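Side-chain contacts in metallophosphoesterase TT1561-like domain-containing protein (Aquifex aeolicus, PDB 2YVT), which is of unknown function but, as a member of the calcineurin-like metallophosphoesterase superfamily, probably hydrolyses phosphate esters with the help of bound metal ions: residues 62-65 with 66-69; 68-71 with 72-75; 81-84 with 85-89; 101-104 with 105-108; 111-114 with 115-119. One frame throughout, in Å; residues are numbered along the deposited sequence.

Overall arrangement
Followed from the N terminus, the five contacts mark the course of two neighbouring helices; each is local and closes no more than a turn. Interaction 1 caps the start of helix 65-86, interaction 2 overlaps it at His68 and Glu69 and covers a kinked turn, and interaction 3 ends the same helix, its centre about 29 Å from that of interaction 1. Interaction 4 opens helix 103-112 and interaction 5 leaves it toward strand 120-122. None nests inside another, but helix 103-112 and the loop after it lie against helix 65-86: Pro102 and Ile105 of interaction 4 pack on interactions 1 and 2, Phe106 reaches Phe82, and interaction 5 touches interaction 3 through Ala113, Tyr117 and Asn119.

Interaction 1. Residues 62-65 with 66-69; sequences PNRK and VIHE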
loop_
_atom_site.group_PDB
_atom_site.type_symbol
_atom_site.label_atom_id
_atom_site.label_comp_id
_atom_site.label_asym_id
_atom_site.label_seq_id
_atom_site.Cartn_x
_atom_site.Cartn_y
_atom_site.Cartn_z
ATOM N N PRO A 62 -16.775 -16.616 -11.908
ATOM C CA PRO A 62 -15.452 -16.232 -12.400
ATOM C C PRO A 62 -14.606 -17.430 -12.820
ATOM O O PRO A 62 -14.587 -18.458 -12.134
ATOM C CB PRO A 62 -14.827 -15.505 -11.204
ATOM C CG PRO A 62 -15.983 -14.983 -10.461
ATOM C CD PRO A 62 -17.059 -16.019 -10.591
ATOM N N ASN A 63 -13.937 -17.295 -13.959
ATOM C CA ASN A 63 -13.186 -18.393 -14.551
ATOM C C ASN A 63 -11.787 -18.482 -13.951
ATOM O O ASN A 63 -10.904 -17.684 -14.286
ATOM C CB ASN A 63 -13.133 -18.205 -16.071
ATOM C CG ASN A 63 -12.393 -19.315 -16.785
ATOM O OD1 ASN A 63 -11.984 -20.318 -16.185
ATOM N ND2 ASN A 63 -12.209 -19.137 -18.094
ATOM N N ARG A 64 -11.592 -19.455 -13.059
ATOM C CA ARG A 64 -10.318 -19.616 -12.367
ATOM C C ARG A 64 -9.169 -20.046 -13.283
ATOM O O ARG A 64 -8.007 -19.981 -12.894
ATOM C CB ARG A 64 -10.463 -20.553 -11.163
ATOM C CG ARG A 64 -11.366 -19.989 -10.075
ATOM C CD ARG A 64 -11.338 -20.852 -8.815
ATOM N NE ARG A 64 -10.041 -20.798 -8.151
ATOM C CZ ARG A 64 -9.672 -19.849 -7.291
ATOM N NH1 ARG A 64 -10.505 -18.863 -6.976
ATOM N NH2 ARG A 64 -8.467 -19.892 -6.740
ATOM N N LYS A 65 -9.494 -20.471 -14.508
ATOM C CA LYS A 65 -8.455 -20.749 -15.502
ATOM C C LYS A 65 -7.630 -19.492 -15.783
ATOM O O LYS A 65 -6.437 -19.585 -16.043
ATOM C CB LYS A 65 -9.056 -21.294 -16.802
ATOM C CG LYS A 65 -9.746 -22.632 -16.653
ATOM C CD LYS A 65 -10.033 -23.241 -18.019
ATOM C CE LYS A 65 -10.686 -24.607 -17.889
ATOM N NZ LYS A 65 -9.738 -25.643 -17.387
ATOM N N VAL A 66 -8.265 -18.320 -15.692
ATOM C CA VAL A 66 -7.551 -17.048 -15.881
ATOM C C VAL A 66 -6.467 -16.853 -14.810
ATOM O O VAL A 66 -5.363 -16.383 -15.106
ATOM C CB VAL A 66 -8.529 -15.839 -15.937
ATOM C CG1 VAL A 66 -7.772 -14.525 -16.030
ATOM C CG2 VAL A 66 -9.460 -15.979 -17.135
ATOM N N ILE A 67 -6.776 -17.237 -13.571
ATOM C CA ILE A 67 -5.770 -17.198 -12.510
ATOM C C ILE A 67 -4.636 -18.160 -12.842
ATOM O O ILE A 67 -3.467 -17.782 -12.872
ATOM C CB ILE A 67 -6.366 -17.566 -11.128
ATOM C CG1 ILE A 67 -7.431 -16.546 -10.715
ATOM C CG2 ILE A 67 -5.262 -17.669 -10.075
ATOM C CD1 ILE A 67 -8.228 -16.935 -9.478
ATOM N N HIS A 68 -4.991 -19.407 -13.124
ATOM C CA HIS A 68 -3.986 -20.435 -13.324
ATOM C C HIS A 68 -3.035 -20.108 -14.481
ATOM O O HIS A 68 -1.821 -20.292 -14.356
ATOM C CB HIS A 68 -4.659 -21.802 -13.484
ATOM C CG HIS A 68 -5.554 -22.162 -12.337
ATOM N ND1 HIS A 68 -6.705 -22.901 -12.495
ATOM C CD2 HIS A 68 -5.476 -21.869 -11.016
ATOM C CE1 HIS A 68 -7.295 -23.054 -11.323
ATOM N NE2 HIS A 68 -6.570 -22.436 -10.408
ATOM N N GLU A 69 -3.573 -19.565 -15.574
ATOM C CA GLU A 69 -2.751 -19.263 -16.748
ATOM C C GLU A 69 -1.857 -18.032 -16.570
ATOM O O GLU A 69 -0.916 -17.819 -17.342
ATOM C CB GLU A 69 -3.603 -19.170 -18.022
ATOM C CG GLU A 69 -4.525 -17.965 -18.127
ATOM C CD GLU A 69 -5.655 -18.180 -19.129
ATOM O OE1 GLU A 69 -6.510 -17.284 -19.262
ATOM O OE2 GLU A 69 -5.685 -19.244 -19.784
HETATM O O HOH W 1 -8.593 -23.182 -8.575
HETATM O O HOH W 2 -6.308 -21.530 -7.626
#
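The capped N-terminal end of helix 65-86 brings Asn63 and Arg64 against Val66, Ile67 and His68. Asn63 holds the turn twice. Its backbone O accepts from Val66 N at 3.1 Å, while its side-chain OD1 takes Lys65 N at 3.0 Å in a capping bond whose donor stands above the amide plane. CG lies opposite the backbone N about CA-CB (chi1 -179°), which swings the amide forward to the first turn. Regular helical bonding then begins, with His68 N bound to Arg64 O at an N-H...O angle of 167° and Glu69 N to Lys65 O.

Arg64 and Ile67 run side by side. Ile67 CD1 sits over one guanidinium face, off toward the rim, 3.9 Å from Arg64 CZ. The His68 ring in turn lies with a face on Arg64 O, 3.3 Å from His68 CG. Between guanidinium and imidazole, two waters bridge in the planes of both groups: one joins Arg64 NE to His68 NE2, the other Arg64 NH2 to the same nitrogen. Beyond the segments, Asp151 makes a salt bridge with Arg64 NH1, and Glu51 accepts from Asn63 N.

The chemistry implies a guanidinium held in its orientation by Asp151 and two waters, with the Ile67 methyl covering one face, while the amides of Lys65 and Val66 find acceptors in Asn63. Arg64 and His68 are thus linked through water.

Interaction 2. Residues 68-71 with 72-75; sequences HENE and HYII
Ile74 and Ile75 fold back over the carbonyls of Asn70 and Glu71, one helical turn earlier, and form the tight side of this contact. Ile74 N donates to Asn70 O at 3.0 Å, and Ile75 N to Glu71 O with an N-H...O angle of 170°. With CG1 opposite the carbonyl carbon and next to the backbone N (chi1 -68°), Ile74 lays CG1 against the very oxygen its amide holds, 3.3 Å from Asn70 O. Ile75 repeats the pattern, its CG1 lying 3.2 Å from Glu71 O. Asn70 O also lies at the edge of the Tyr73 ring, near its plane, 3.6 Å from Tyr73 CD2.

The other side is loose and wet. The helix is kinked where the amides of His72 and Tyr73 make no bond to the preceding turn; a water inserted at each takes over. One spans His68 O and His72 N, 2.9 Å from each, and the second links Glu69 O with Tyr73 N, so the carbonyls and amides separated by the kink stay satisfied.

An alanine at Ile74 would keep the backbone bond but would probably open a gap beside Asn70 O and between Leu48 and Ile105, each losing one packing partner. Ile74 is wedged between Leu48 of helix 46-57 and Ile105 of helix 103-112, on which Glu71 and Ile75 also pack, while Tyr73 OH reaches Glu16 and the backbone N of Asn45.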
loop_
_atom_site.group_PDB
_atom_site.type_symbol
_atom_site.label_atom_id
_atom_site.label_comp_id
_atom_site.label_asym_id
_atom_site.label_seq_id
_atom_site.Cartn_x
_atom_site.Cartn_y
_atom_site.Cartn_z
ATOM N N HIS A 68 -4.991 -19.407 -13.124
ATOM C CA HIS A 68 -3.986 -20.435 -13.324
ATOM C C HIS A 68 -3.035 -20.108 -14.481
ATOM O O HIS A 68 -1.821 -20.292 -14.356
ATOM C CB HIS A 68 -4.659 -21.802 -13.484
ATOM C CG HIS A 68 -5.554 -22.162 -12.337
ATOM N ND1 HIS A 68 -6.705 -22.901 -12.495
ATOM C CD2 HIS A 68 -5.476 -21.869 -11.016
ATOM C CE1 HIS A 68 -7.295 -23.054 -11.323
ATOM N NE2 HIS A 68 -6.570 -22.436 -10.408
ATOM N N GLU A 69 -3.573 -19.565 -15.574
ATOM C CA GLU A 69 -2.751 -19.263 -16.748
ATOM C C GLU A 69 -1.857 -18.032 -16.570
ATOM O O GLU A 69 -0.916 -17.819 -17.342
ATOM C CB GLU A 69 -3.603 -19.170 -18.022
ATOM C CG GLU A 69 -4.525 -17.965 -18.127
ATOM C CD GLU A 69 -5.655 -18.180 -19.129
ATOM O OE1 GLU A 69 -6.510 -17.284 -19.262
ATOM O OE2 GLU A 69 -5.685 -19.244 -19.784
ATOM N N ASN A 70 -2.139 -17.246 -15.533
ATOM C CA ASN A 70 -1.333 -16.063 -15.229
ATOM C C ASN A 70 -0.403 -16.236 -14.025
ATOM O O ASN A 70 0.383 -15.342 -13.716
ATOM C CB ASN A 70 -2.243 -14.837 -15.055
ATOM C CG ASN A 70 -2.763 -14.309 -16.378
ATOM O OD1 ASN A 70 -3.924 -14.522 -16.738
ATOM N ND2 ASN A 70 -1.899 -13.639 -17.125
ATOM N N GLU A 71 -0.475 -17.390 -13.362
ATOM C CA GLU A 71 0.316 -17.630 -12.153
ATOM C C GLU A 71 1.818 -17.511 -12.371
ATOM O O GLU A 71 2.511 -16.939 -11.533
ATOM C CB GLU A 71 -0.022 -18.984 -11.519
ATOM C CG GLU A 71 -1.313 -18.974 -10.736
ATOM C CD GLU A 71 -1.649 -20.322 -10.134
ATOM O OE1 GLU A 71 -0.760 -21.203 -10.086
ATOM O OE2 GLU A 71 -2.806 -20.495 -9.699
ATOM N N HIS A 72 2.329 -18.044 -13.486
ATOM C CA HIS A 72 3.760 -17.965 -13.744
ATOM C C HIS A 72 4.244 -16.509 -13.801
ATOM O O HIS A 72 5.251 -16.163 -13.160
ATOM C CB HIS A 72 4.148 -18.726 -15.016
ATOM C CG HIS A 72 5.627 -18.774 -15.247
ATOM N ND1 HIS A 72 6.288 -17.843 -16.017
ATOM C CD2 HIS A 72 6.578 -19.617 -14.777
ATOM C CE1 HIS A 72 7.580 -18.120 -16.029
ATOM N NE2 HIS A 72 7.783 -19.190 -15.281
ATOM N N TYR A 73 3.513 -15.672 -14.542
ATOM C CA TYR A 73 3.798 -14.225 -14.636
ATOM C C TYR A 73 3.729 -13.544 -13.266
ATOM O O TYR A 73 4.622 -12.771 -12.901
ATOM C CB TYR A 73 2.851 -13.534 -15.640
ATOM C CG TYR A 73 2.382 -12.139 -15.229
ATOM C CD1 TYR A 73 3.234 -11.034 -15.318
ATOM C CD2 TYR A 73 1.081 -11.930 -14.756
ATOM C CE1 TYR A 73 2.810 -9.758 -14.937
ATOM C CE2 TYR A 73 0.638 -10.650 -14.366
ATOM C CZ TYR A 73 1.511 -9.576 -14.463
ATOM O OH TYR A 73 1.088 -8.315 -14.095
ATOM N N ILE A 74 2.676 -13.840 -12.507
ATOM C CA ILE A 74 2.476 -13.199 -11.196
ATOM C C ILE A 74 3.633 -13.539 -10.259
ATOM O O ILE A 74 4.224 -12.658 -9.627
ATOM C CB ILE A 74 1.117 -13.614 -10.563
ATOM C CG1 ILE A 74 -0.051 -13.045 -11.368
ATOM C CG2 ILE A 74 1.032 -13.191 -9.085
ATOM C CD1 ILE A 74 -1.381 -13.698 -11.039
ATOM N N ILE A 75 3.976 -14.821 -10.194
ATOM C CA ILE A 75 5.065 -15.278 -9.328
ATOM C C ILE A 75 6.424 -14.694 -9.723
ATOM O O ILE A 75 7.174 -14.202 -8.872
ATOM C CB ILE A 75 5.131 -16.825 -9.296
ATOM C CG1 ILE A 75 3.871 -17.377 -8.621
ATOM C CG2 ILE A 75 6.392 -17.279 -8.569
ATOM C CD1 ILE A 75 3.588 -18.841 -8.931
HETATM O O HOH W 3 0.854 -19.812 -15.242
HETATM O O HOH W 4 1.793 -16.734 -16.694
#

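Interaction 3. Residues 81-84 with 85-89; sequences FFRE and IGELG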
loop_
_atom_site.group_PDB
_atom_site.type_symbol
_atom_site.label_atom_id
_atom_site.label_comp_id
_atom_site.label_asym_id
_atom_site.label_seq_id
_atom_site.Cartn_x
_atom_site.Cartn_y
_atom_site.Cartn_z
ATOM N N PHE A 81 10.140 -8.198 -7.930
ATOM C CA PHE A 81 9.875 -7.046 -7.078
ATOM C C PHE A 81 10.577 -7.187 -5.722
ATOM O O PHE A 81 11.255 -6.267 -5.277
ATOM C CB PHE A 81 8.368 -6.861 -6.870
ATOM C CG PHE A 81 8.022 -5.897 -5.762
ATOM C CD1 PHE A 81 8.046 -4.527 -5.980
ATOM C CD2 PHE A 81 7.667 -6.367 -4.499
ATOM C CE1 PHE A 81 7.727 -3.631 -4.957
ATOM C CE2 PHE A 81 7.344 -5.481 -3.471
ATOM C CZ PHE A 81 7.381 -4.111 -3.700
ATOM N N PHE A 82 10.415 -8.329 -5.056
ATOM C CA PHE A 82 11.041 -8.456 -3.746
ATOM C C PHE A 82 12.556 -8.403 -3.824
ATOM O O PHE A 82 13.196 -7.774 -2.982
ATOM C CB PHE A 82 10.554 -9.695 -3.000
ATOM C CG PHE A 82 9.157 -9.557 -2.480
ATOM C CD1 PHE A 82 8.889 -8.714 -1.402
ATOM C CD2 PHE A 82 8.105 -10.241 -3.073
ATOM C CE1 PHE A 82 7.586 -8.564 -0.914
ATOM C CE2 PHE A 82 6.799 -10.102 -2.597
ATOM C CZ PHE A 82 6.540 -9.258 -1.514
ATOM N N ARG A 83 13.127 -9.009 -4.862
ATOM C CA ARG A 83 14.576 -8.941 -5.050
ATOM C C ARG A 83 15.048 -7.495 -5.259
ATOM O O ARG A 83 15.955 -7.025 -4.576
ATOM C CB ARG A 83 15.018 -9.836 -6.219
ATOM C CG ARG A 83 16.468 -9.632 -6.636
ATOM C CD ARG A 83 16.941 -10.706 -7.602
ATOM N NE ARG A 83 16.116 -10.779 -8.807
ATOM C CZ ARG A 83 16.246 -9.996 -9.877
ATOM N NH1 ARG A 83 17.173 -9.044 -9.923
ATOM N NH2 ARG A 83 15.430 -10.162 -10.912
ATOM N N GLU A 84 14.417 -6.785 -6.193
ATOM C CA GLU A 84 14.907 -5.462 -6.569
ATOM C C GLU A 84 14.639 -4.411 -5.500
ATOM O O GLU A 84 15.457 -3.521 -5.277
ATOM C CB GLU A 84 14.380 -5.057 -7.953
ATOM C CG GLU A 84 14.912 -5.986 -9.041
ATOM C CD GLU A 84 14.899 -5.392 -10.433
ATOM O OE1 GLU A 84 14.585 -4.203 -10.593
ATOM O OE2 GLU A 84 15.212 -6.140 -11.376
ATOM N N ILE A 85 13.508 -4.530 -4.811
ATOM C CA ILE A 85 13.274 -3.685 -3.646
ATOM C C ILE A 85 14.222 -4.059 -2.502
ATOM O O ILE A 85 14.808 -3.181 -1.871
ATOM C CB ILE A 85 11.802 -3.746 -3.179
ATOM C CG1 ILE A 85 10.897 -3.064 -4.205
ATOM C CG2 ILE A 85 11.636 -3.097 -1.790
ATOM C CD1 ILE A 85 11.132 -1.548 -4.370
ATOM N N GLY A 86 14.373 -5.359 -2.244
ATOM C CA GLY A 86 15.273 -5.843 -1.192
ATOM C C GLY A 86 16.694 -5.321 -1.347
ATOM O O GLY A 86 17.311 -4.880 -0.375
ATOM N N GLU A 87 17.191 -5.342 -2.582
ATOM C CA GLU A 87 18.549 -4.878 -2.892
ATOM C C GLU A 87 18.783 -3.382 -2.652
ATOM O O GLU A 87 19.929 -2.932 -2.630
ATOM C CB GLU A 87 18.924 -5.260 -4.325
ATOM C CG GLU A 87 19.139 -6.760 -4.478
ATOM C CD GLU A 87 19.691 -7.161 -5.831
ATOM O OE1 GLU A 87 19.893 -6.278 -6.695
ATOM O OE2 GLU A 87 19.930 -8.370 -6.026
ATOM N N LEU A 88 17.710 -2.611 -2.468
ATOM C CA LEU A 88 17.860 -1.202 -2.097
ATOM C C LEU A 88 18.404 -1.064 -0.673
ATOM O O LEU A 88 18.954 -0.019 -0.306
ATOM C CB LEU A 88 16.534 -0.446 -2.242
ATOM C CG LEU A 88 15.979 -0.374 -3.667
ATOM C CD1 LEU A 88 14.599 0.268 -3.636
ATOM C CD2 LEU A 88 16.938 0.412 -4.559
ATOM N N GLY A 89 18.211 -2.116 0.125
ATOM C CA GLY A 89 18.887 -2.268 1.421
ATOM C C GLY A 89 18.319 -1.509 2.605
ATOM O O GLY A 89 18.942 -1.472 3.664
#
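Phe81 and Ile85, one turn apart near the C-terminal end of helix 65-86, cross at a slant: the isoleucine brings CG1 over one face of the phenyl ring, 3.3 Å from Phe81 CE1. The ring gets there because CG of Phe81 is opposite the backbone N (chi1 167°), which sends it along the helix toward the following turn. The same CG1 also rests 3.4 Å from Phe81 O, the oxygen that accepts from Ile85 N. Phe82 adds a second aromatic surface, with CD2 of Phe81 above its ring centre. A serine at Phe81 would probably leave Ile85 CG1 without the face it packs on and take from Phe14 the ring it meets.

On the outer side Arg83 and Glu87 run alongside each other and point the same way, with guanidinium and carboxylate planes 68° apart. The arginine meets the carboxylate with its aliphatic part, Arg83 CG lying 3.7 Å from Glu87 OE2, whereas Arg83 NH1 stays 4.8 Å from that oxygen. NH1 instead faces Glu84 OE2 in a long salt bridge of 3.8 Å. Glu87 N still bonds to Arg83 O, but Glu87 already lies within a type I turn from Gly86 to Gly89 that carries the chain off the helix, Gly89 adopting a positive phi of 80°.

The contact therefore divides chemically. Hydrophobic packing of Phe81, Phe82 and Ile85 faces the interior; outside, Arg83 is probably drawn to both carboxylates, to Glu87 only over distance, and would offset their mutual repulsion.

Interaction 4. Residues 101-104 with 105-108; sequences APLK and IFLR
Pro102, preceded by a cis peptide bond, occupies the N-cap of helix 103-112, and its carbonyl opens the helical bonding by accepting from Phe106 N at 3.0 Å (N-H...O angle 167°) and weakly from Ile105 N. This helix is the crossover of a beta-alpha-beta unit between strands 91-95 and 120-122. The next bond follows directly, Leu107 N to Leu103 O at 2.8 Å.

The side chains make two apolar pairs. Pro102 and Ile105 lie alongside each other and point the same way, with Ile105 CD1 3.8 Å from both CG and CD of the proline ring, so the tip of the isoleucine rests against these two ring carbons. Leu103 and Leu107 instead cross at a slant. CG of Leu103 stands opposite its backbone N (chi1 -177°), carrying the isobutyl group forward along the helix, so that CD1 arrives 3.9 Å from Leu107 CG. From the same CD1 the Phe106 ring is only loosely approached, at 4.4 Å from its CD2.

The two pairs serve different neighbours. Ile105 and Pro102 face helix 65-86, Pro102 packing on Ile67, whereas Leu103 turns to His124 and Glu150. Arg108 directs its guanidinium to a salt bridge with Glu112, while its backbone N donates to Lys104 O at 3.1 Å from a position 35° out of that carbonyl's plane.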
loop_
_atom_site.group_PDB
_atom_site.type_symbol
_atom_site.label_atom_id
_atom_site.label_comp_id
_atom_site.label_asym_id
_atom_site.label_seq_id
_atom_site.Cartn_x
_atom_site.Cartn_y
_atom_site.Cartn_z
ATOM N N ALA A 101 -2.840 -9.922 -6.312
ATOM C CA ALA A 101 -3.674 -11.074 -6.052
ATOM C C ALA A 101 -3.290 -12.192 -7.026
ATOM O O ALA A 101 -2.748 -11.915 -8.095
ATOM C CB ALA A 101 -5.136 -10.687 -6.251
ATOM N N PRO A 102 -3.573 -13.457 -6.663
ATOM C CA PRO A 102 -4.194 -13.916 -5.415
ATOM C C PRO A 102 -3.372 -13.604 -4.161
ATOM O O PRO A 102 -2.132 -13.684 -4.179
ATOM C CB PRO A 102 -4.307 -15.435 -5.617
ATOM C CG PRO A 102 -4.279 -15.619 -7.119
ATOM C CD PRO A 102 -3.315 -14.574 -7.588
ATOM N N LEU A 103 -4.062 -13.256 -3.076
ATOM C CA LEU A 103 -3.368 -12.979 -1.824
ATOM C C LEU A 103 -2.453 -14.129 -1.409
ATOM O O LEU A 103 -1.330 -13.895 -0.958
ATOM C CB LEU A 103 -4.344 -12.650 -0.695
ATOM C CG LEU A 103 -3.707 -12.266 0.645
ATOM C CD1 LEU A 103 -2.811 -11.013 0.528
ATOM C CD2 LEU A 103 -4.795 -12.048 1.678
ATOM N N LYS A 104 -2.925 -15.363 -1.574
ATOM C CA LYS A 104 -2.124 -16.529 -1.169
ATOM C C LYS A 104 -0.788 -16.585 -1.916
ATOM O O LYS A 104 0.231 -16.959 -1.340
ATOM C CB LYS A 104 -2.922 -17.832 -1.322
ATOM C CG LYS A 104 -4.125 -17.914 -0.345
ATOM C CD LYS A 104 -4.846 -19.262 -0.387
ATOM C CE LYS A 104 -6.001 -19.331 0.616
ATOM N NZ LYS A 104 -7.115 -18.372 0.340
ATOM N N ILE A 105 -0.796 -16.190 -3.191
ATOM C CA ILE A 105 0.423 -16.153 -3.998
ATOM C C ILE A 105 1.317 -14.972 -3.587
ATOM O O ILE A 105 2.540 -15.103 -3.480
ATOM C CB ILE A 105 0.086 -16.130 -5.508
ATOM C CG1 ILE A 105 -0.562 -17.469 -5.882
ATOM C CG2 ILE A 105 1.336 -15.839 -6.354
ATOM C CD1 ILE A 105 -0.988 -17.590 -7.333
ATOM N N PHE A 106 0.701 -13.821 -3.337
ATOM C CA PHE A 106 1.440 -12.664 -2.873
ATOM C C PHE A 106 2.163 -12.968 -1.552
ATOM O O PHE A 106 3.341 -12.649 -1.393
ATOM C CB PHE A 106 0.503 -11.467 -2.694
ATOM C CG PHE A 106 1.202 -10.242 -2.225
ATOM C CD1 PHE A 106 1.931 -9.462 -3.110
ATOM C CD2 PHE A 106 1.167 -9.889 -0.882
ATOM C CE1 PHE A 106 2.609 -8.322 -2.659
ATOM C CE2 PHE A 106 1.838 -8.771 -0.430
ATOM C CZ PHE A 106 2.560 -7.992 -1.313
ATOM N N LEU A 107 1.457 -13.591 -0.614
ATOM C CA LEU A 107 2.061 -13.894 0.684
ATOM C C LEU A 107 3.118 -14.994 0.597
ATOM O O LEU A 107 4.098 -14.968 1.338
ATOM C CB LEU A 107 0.992 -14.233 1.723
ATOM C CG LEU A 107 0.079 -13.053 2.068
ATOM C CD1 LEU A 107 -0.973 -13.473 3.090
ATOM C CD2 LEU A 107 0.848 -11.826 2.544
ATOM N N ARG A 108 2.942 -15.934 -0.329
ATOM C CA ARG A 108 3.987 -16.922 -0.566
ATOM C C ARG A 108 5.268 -16.250 -1.067
ATOM O O ARG A 108 6.363 -16.592 -0.622
ATOM C CB ARG A 108 3.509 -18.013 -1.528
ATOM C CG ARG A 108 4.597 -19.003 -1.910
ATOM C CD ARG A 108 5.044 -19.880 -0.752
ATOM N NE ARG A 108 6.267 -20.603 -1.107
ATOM C CZ ARG A 108 6.841 -21.527 -0.348
ATOM N NH1 ARG A 108 6.296 -21.886 0.806
ATOM N NH2 ARG A 108 7.969 -22.114 -0.750
#

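Interaction 5. Residues 111-114 with 115-119; sequences YEAE and TAYPN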
loop_
_atom_site.group_PDB
_atom_site.type_symbol
_atom_site.label_atom_id
_atom_site.label_comp_id
_atom_site.label_asym_id
_atom_site.label_seq_id
_atom_site.Cartn_x
_atom_site.Cartn_y
_atom_site.Cartn_z
ATOM N N TYR A 111 6.856 -14.563 1.891
ATOM C CA TYR A 111 7.517 -15.579 2.704
ATOM C C TYR A 111 8.884 -15.955 2.123
ATOM O O TYR A 111 9.889 -16.010 2.837
ATOM C CB TYR A 111 6.628 -16.815 2.818
ATOM C CG TYR A 111 7.306 -17.982 3.481
ATOM C CD1 TYR A 111 7.392 -18.050 4.869
ATOM C CD2 TYR A 111 7.843 -19.018 2.726
ATOM C CE1 TYR A 111 8.005 -19.114 5.494
ATOM C CE2 TYR A 111 8.455 -20.101 3.344
ATOM C CZ TYR A 111 8.536 -20.136 4.727
ATOM O OH TYR A 111 9.151 -21.203 5.360
ATOM N N GLU A 112 8.914 -16.213 0.818
ATOM C CA GLU A 112 10.136 -16.652 0.130
ATOM C C GLU A 112 11.246 -15.610 0.166
ATOM O O GLU A 112 12.438 -15.949 0.106
ATOM C CB GLU A 112 9.822 -17.020 -1.309
ATOM C CG GLU A 112 9.014 -18.294 -1.434
ATOM C CD GLU A 112 8.810 -18.708 -2.872
ATOM O OE1 GLU A 112 9.527 -18.187 -3.755
ATOM O OE2 GLU A 112 7.941 -19.561 -3.128
ATOM N N ALA A 113 10.845 -14.352 0.287
ATOM C CA ALA A 113 11.785 -13.237 0.289
ATOM C C ALA A 113 12.484 -13.038 1.635
ATOM O O ALA A 113 13.427 -12.248 1.730
ATOM C CB ALA A 113 11.066 -11.968 -0.122
ATOM N N GLU A 114 12.026 -13.748 2.666
ATOM C CA GLU A 114 12.470 -13.485 4.040
ATOM C C GLU A 114 13.954 -13.743 4.333
ATOM O O GLU A 114 14.565 -12.983 5.082
ATOM C CB GLU A 114 11.607 -14.239 5.048
ATOM C CG GLU A 114 10.204 -13.677 5.200
ATOM C CD GLU A 114 9.417 -14.364 6.298
ATOM O OE1 GLU A 114 9.556 -15.596 6.457
ATOM O OE2 GLU A 114 8.649 -13.669 6.995
ATOM N N THR A 115 14.532 -14.804 3.773
ATOM C CA THR A 115 15.929 -15.117 4.099
ATOM C C THR A 115 16.910 -14.178 3.400
ATOM O O THR A 115 17.846 -13.672 4.027
ATOM C CB THR A 115 16.278 -16.606 3.838
ATOM O OG1 THR A 115 15.435 -17.423 4.657
ATOM C CG2 THR A 115 17.744 -16.899 4.186
ATOM N N ALA A 116 16.680 -13.922 2.114
ATOM C CA ALA A 116 17.578 -13.060 1.360
ATOM C C ALA A 116 17.348 -11.593 1.670
ATOM O O ALA A 116 18.301 -10.798 1.645
ATOM C CB ALA A 116 17.457 -13.324 -0.137
ATOM N N TYR A 117 16.098 -11.230 1.970
ATOM C CA TYR A 117 15.757 -9.818 2.176
ATOM C C TYR A 117 15.052 -9.589 3.515
ATOM O O TYR A 117 13.875 -9.213 3.548
ATOM C CB TYR A 117 14.959 -9.269 0.970
ATOM C CG TYR A 117 15.587 -9.702 -0.327
ATOM C CD1 TYR A 117 16.817 -9.180 -0.733
ATOM C CD2 TYR A 117 14.994 -10.686 -1.116
ATOM C CE1 TYR A 117 17.427 -9.614 -1.899
ATOM C CE2 TYR A 117 15.602 -11.128 -2.279
ATOM C CZ TYR A 117 16.812 -10.591 -2.663
ATOM O OH TYR A 117 17.400 -11.044 -3.822
ATOM N N PRO A 118 15.779 -9.798 4.634
ATOM C CA PRO A 118 15.167 -9.622 5.952
ATOM C C PRO A 118 14.792 -8.172 6.255
ATOM O O PRO A 118 14.132 -7.912 7.270
ATOM C CB PRO A 118 16.257 -10.113 6.917
ATOM C CG PRO A 118 17.537 -9.915 6.166
ATOM C CD PRO A 118 17.196 -10.204 4.738
ATOM N N ASN A 119 15.204 -7.251 5.378
ATOM C CA ASN A 119 14.842 -5.833 5.491
ATOM C C ASN A 119 13.390 -5.568 5.116
ATOM O O ASN A 119 12.843 -4.520 5.460
ATOM C CB ASN A 119 15.779 -4.931 4.666
ATOM C CG ASN A 119 15.913 -5.364 3.203
ATOM O OD1 ASN A 119 15.994 -6.557 2.887
ATOM N ND2 ASN A 119 15.967 -4.379 2.302
HETATM O O HOH W 5 15.115 -15.601 0.399
HETATM O O HOH W 6 13.172 -17.212 2.731
#
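From Ala113 to Tyr117 the chain makes one more helix-like turn, closed by Tyr117 N donating to Ala113 O at 2.9 Å, before Tyr117 leaves helical angles (phi -127°, psi 67°) ahead of Pro118. The amides just before it are served by water. Glu112 O accepts from two water molecules; one passes on to Ala116 N, 2.9 Å away from it, and the other to Thr115 N.

Among the side chains Tyr117 carries the contact. Its CB sits 3.4 Å from Ala113 O, and CD2 of the ring meets the methyl of Ala113 at 4.2 Å, a light apolar touch. With CG opposite the carbonyl carbon (chi1 -45°), the ring is placed back beside the turn, where CB of Ala116 covers one face toward the rim. Pro118 lays CB and CD near Glu114 O, each at 3.8 Å, and as a proline it has no N-H to offer that oxygen.

The turn leads from helix 103-112 to strand 120-122 and leans on helix 65-86: Ala113 packs against Phe82, and Tyr117 against Arg83. Asn119 completes the junction, its ND2 donating to Gly86 O at the end of that helix and to Val90 O just before strand 91-95, while its backbone pairs with Thr92 in that strand.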